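Local coordinates for protein NAD(P)H dehydrogenase (quinone) (Deinococcus radiodurans, PDB 1YDG) that uses NADH or NADPH to reduce quinones to quinols, working as a homotetramer that carries one FMN per monomer, at residues 105-108 with 109-112; 191-194 with 195-199. All coordinates share one frame; numbering follows the deposited sequence.

Contact 1 (105-108 with 109-112); sequences GGLW and SSGK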
# COMPACT_ATOMS: atom_id res chain seq x y z
N GLY B 105 9.38 16.10 -12.85
CA GLY B 105 9.20 15.41 -14.13
C GLY B 105 10.34 15.56 -15.13
O GLY B 105 10.74 14.59 -15.78
N GLY B 106 10.88 16.76 -15.26
CA GLY B 106 11.99 17.00 -16.19
C GLY B 106 13.25 16.29 -15.75
O GLY B 106 13.92 15.64 -16.55
N LEU B 107 13.57 16.41 -14.47
CA LEU B 107 14.70 15.66 -13.89
C LEU B 107 14.57 14.14 -14.06
O LEU B 107 15.56 13.44 -14.34
CB LEU B 107 14.82 15.94 -12.40
CG LEU B 107 15.96 16.74 -11.80
CD1 LEU B 107 16.08 16.31 -10.33
CD2 LEU B 107 17.28 16.55 -12.52
N TRP B 108 13.36 13.64 -13.83
CA TRP B 108 13.05 12.24 -14.03
C TRP B 108 13.24 11.83 -15.50
O TRP B 108 13.88 10.82 -15.80
CB TRP B 108 11.60 11.96 -13.56
CG TRP B 108 11.13 10.55 -13.83
CD1 TRP B 108 11.36 9.44 -13.06
CD2 TRP B 108 10.36 10.11 -14.95
NE1 TRP B 108 10.79 8.34 -13.63
CE2 TRP B 108 10.17 8.71 -14.79
CE3 TRP B 108 9.82 10.74 -16.07
CZ2 TRP B 108 9.45 7.95 -15.72
CZ3 TRP B 108 9.12 9.98 -16.99
CH2 TRP B 108 8.94 8.60 -16.81
N SER B 109 12.69 12.64 -16.41
CA SER B 109 12.86 12.43 -17.86
C SER B 109 14.29 12.37 -18.32
O SER B 109 14.60 11.70 -19.29
CB SER B 109 12.16 13.54 -18.64
OG SER B 109 10.77 13.38 -18.55
N SER B 110 15.16 13.09 -17.63
CA SER B 110 16.54 13.15 -18.02
C SER B 110 17.33 11.95 -17.50
O SER B 110 18.50 11.81 -17.83
CB SER B 110 17.17 14.44 -17.48
OG SER B 110 17.59 14.29 -16.14
N GLY B 111 16.70 11.09 -16.70
CA GLY B 111 17.39 9.97 -16.06
C GLY B 111 18.26 10.34 -14.87
O GLY B 111 18.92 9.48 -14.31
N LYS B 112 18.24 11.61 -14.45
CA LYS B 112 19.16 12.12 -13.43
C LYS B 112 18.73 11.91 -11.96
O LYS B 112 19.37 12.46 -11.06
CB LYS B 112 19.43 13.62 -13.64
CG LYS B 112 20.42 13.94 -14.73
CD LYS B 112 20.77 15.43 -14.72
CE LYS B 112 21.65 15.82 -15.90
NZ LYS B 112 21.83 17.32 -16.00
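G105 O takes two hydrogen bonds from S109, one from the backbone and one from the side chain. S109 N comes in at 2.8 Å, while S109 OG, turned beside its own backbone N (chi1 -71°), folds back to the same oxygen at 3.0 Å. The two donors arrive from opposite faces of the carbonyl plane, each tilted out of it. A second carbonyl is gripped in a similar way further on: L107 O accepts K112 N at 3.2 Å, almost straight down the carbonyl bond, and S110 OG at 2.8 Å from well to the side.

The K112 N bond to L107 O and the G111 N bond to W108 O make the Schellman motif that ends helix 105-109; the serine hydroxyl bonds are additions to it. G111 leaves helical geometry with positive phi (76°), a conformation that favours glycine; its N meets W108 O at 3.0 Å from above the carbonyl plane, and the K112 to L107 bond closes the wider loop. Outside that loop L107 CD2 touches K112 CB at 3.8 Å, the two side chains crossing at about a right angle.

W108 carries its CG anti to the backbone N (chi1 175°) and its indole stands out from the helix, with G105 O in plane at its edge and S109 OG 3.7 Å from its CE3. NE1 bonds to the backbone O of H144, an FMN-binding residue, and the ring meets F90 of a second subunit edge-to-face. With an alanine here, the H144 carbonyl is likely to lose this donor and a gap to open beside F90 of that subunit. K112 NZ makes a salt bridge to E77 of helix 73-78; the whole turn lies at the surface, leading from helix 105-109 towards strand 117-124.

Contact 2 (191-194 with 195-199); sequences RRQV and ELTAK
The guanidinium of R192 has L196 CD1 over the centre of one face, 3.9 Å above its plane. Its NH1 hydrogen-bonds to OD1 of N115 of a third subunit. R192 runs extended from CG to NE and carries the group out from the helix, beside the L196 side chain one turn on, and L196 also packs on L200 of that subunit.

R191 and E195, opposite in charge, lie side by side and point the same way, but their flat groups are turned 50° apart. Aliphatic carbon does the touching: E195 OE2 rests 3.5 Å from R191 CG, whereas R191 NE stays 4.7 Å from OE2. That spacing would probably allow attraction through space without a direct bond.

T197 grips Q193 O twice. OG1, placed beside its own backbone N (chi1 -51°), reaches that oxygen at 2.6 Å from above the carbonyl plane, and T197 N arrives at 2.9 Å from the other face. The remaining backbone bonds are i to i+4 helix bonds, such as A198 N to V194 O at 2.9 Å.

The Q193 amide is buried and held at both ends, OE1 by S119 OG and NE2 by I82 O and T117 OG1. T197 OG1 also hydrogen-bonds to T117 OG1, and T197 packs on A81. Q193 and T197 thus join helix 180-204 to strands 81-89 and 117-124 of the central sheet, while R192 and L196 meet the third subunit.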
# COMPACT_ATOMS: atom_id res chain seq x y z
N ARG B 191 22.34 8.02 9.56
CA ARG B 191 23.72 7.55 9.65
C ARG B 191 23.88 6.30 8.77
O ARG B 191 24.82 6.17 8.00
CB ARG B 191 24.08 7.28 11.13
CG ARG B 191 25.40 6.56 11.39
CD ARG B 191 25.69 6.45 12.90
NE ARG B 191 24.76 5.51 13.55
CZ ARG B 191 23.86 5.81 14.50
NH1 ARG B 191 23.73 7.05 14.99
NH2 ARG B 191 23.07 4.84 14.98
N ARG B 192 22.92 5.41 8.87
CA ARG B 192 22.93 4.18 8.10
C ARG B 192 22.86 4.45 6.61
O ARG B 192 23.60 3.86 5.83
CB ARG B 192 21.76 3.33 8.55
CG ARG B 192 21.47 2.17 7.67
CD ARG B 192 20.31 1.36 8.26
NE ARG B 192 19.78 0.48 7.24
CZ ARG B 192 20.36 -0.65 6.86
NH1 ARG B 192 21.49 -1.04 7.44
NH2 ARG B 192 19.81 -1.38 5.90
N GLN B 193 21.95 5.33 6.21
CA GLN B 193 21.81 5.69 4.79
C GLN B 193 23.08 6.31 4.22
O GLN B 193 23.47 6.00 3.09
CB GLN B 193 20.61 6.60 4.57
CG GLN B 193 20.45 7.07 3.11
CD GLN B 193 19.14 7.75 2.85
OE1 GLN B 193 18.31 7.87 3.73
NE2 GLN B 193 18.94 8.20 1.60
N VAL B 194 23.73 7.18 4.99
CA VAL B 194 25.00 7.79 4.57
C VAL B 194 26.08 6.73 4.39
O VAL B 194 26.77 6.73 3.37
CB VAL B 194 25.46 8.88 5.58
CG1 VAL B 194 26.92 9.29 5.34
CG2 VAL B 194 24.54 10.08 5.52
N GLU B 195 26.20 5.82 5.35
CA GLU B 195 27.14 4.68 5.25
C GLU B 195 26.89 3.78 4.02
O GLU B 195 27.82 3.45 3.28
CB GLU B 195 27.10 3.85 6.54
CG GLU B 195 27.73 4.57 7.73
CD GLU B 195 27.47 3.89 9.08
OE1 GLU B 195 26.88 2.77 9.11
OE2 GLU B 195 27.87 4.48 10.12
N LEU B 196 25.63 3.41 3.79
CA LEU B 196 25.29 2.67 2.56
C LEU B 196 25.65 3.45 1.28
O LEU B 196 26.24 2.90 0.35
CB LEU B 196 23.81 2.27 2.54
CG LEU B 196 23.42 1.14 3.51
CD1 LEU B 196 21.91 1.06 3.66
CD2 LEU B 196 23.98 -0.21 3.07
N THR B 197 25.30 4.74 1.25
CA THR B 197 25.54 5.57 0.09
C THR B 197 27.05 5.70 -0.22
O THR B 197 27.47 5.57 -1.37
CB THR B 197 24.96 6.98 0.26
OG1 THR B 197 23.59 6.91 0.68
CG2 THR B 197 25.05 7.76 -1.04
N ALA B 198 27.84 5.96 0.81
CA ALA B 198 29.29 6.03 0.70
C ALA B 198 29.87 4.71 0.13
O ALA B 198 30.75 4.74 -0.73
CB ALA B 198 29.90 6.33 2.04
N LYS B 199 29.35 3.57 0.58
CA LYS B 199 29.82 2.28 0.04
C LYS B 199 29.50 2.12 -1.45
O LYS B 199 30.38 1.75 -2.24
CB LYS B 199 29.23 1.12 0.83
CG LYS B 199 29.87 0.90 2.19
CD LYS B 199 29.15 -0.23 2.95
CE LYS B 199 29.78 -0.53 4.33
NZ LYS B 199 29.96 0.72 5.14

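In the fold
From the N terminus the chain lays down strands 8-13, 37-42 and 81-89, with the helices between them, and reaches contact 1 after helix 95-102. This contact closes the turn after helix 105-109 and sends the chain towards strand 117-124. Contact 2 comes much later, within the C-terminal helix 180-204, and closes no loop. The two are in series, neither nested nor crossed; their centres are 24 Å apart and their nearest atoms about 12 Å. Strand 117-124 relates them: contact 1 lies just ahead of it, and contact 2 packs on it in this flavodoxin-like fold. Each also faces a different neighbour in the tetramer, the second subunit for contact 1 and the third for contact 2.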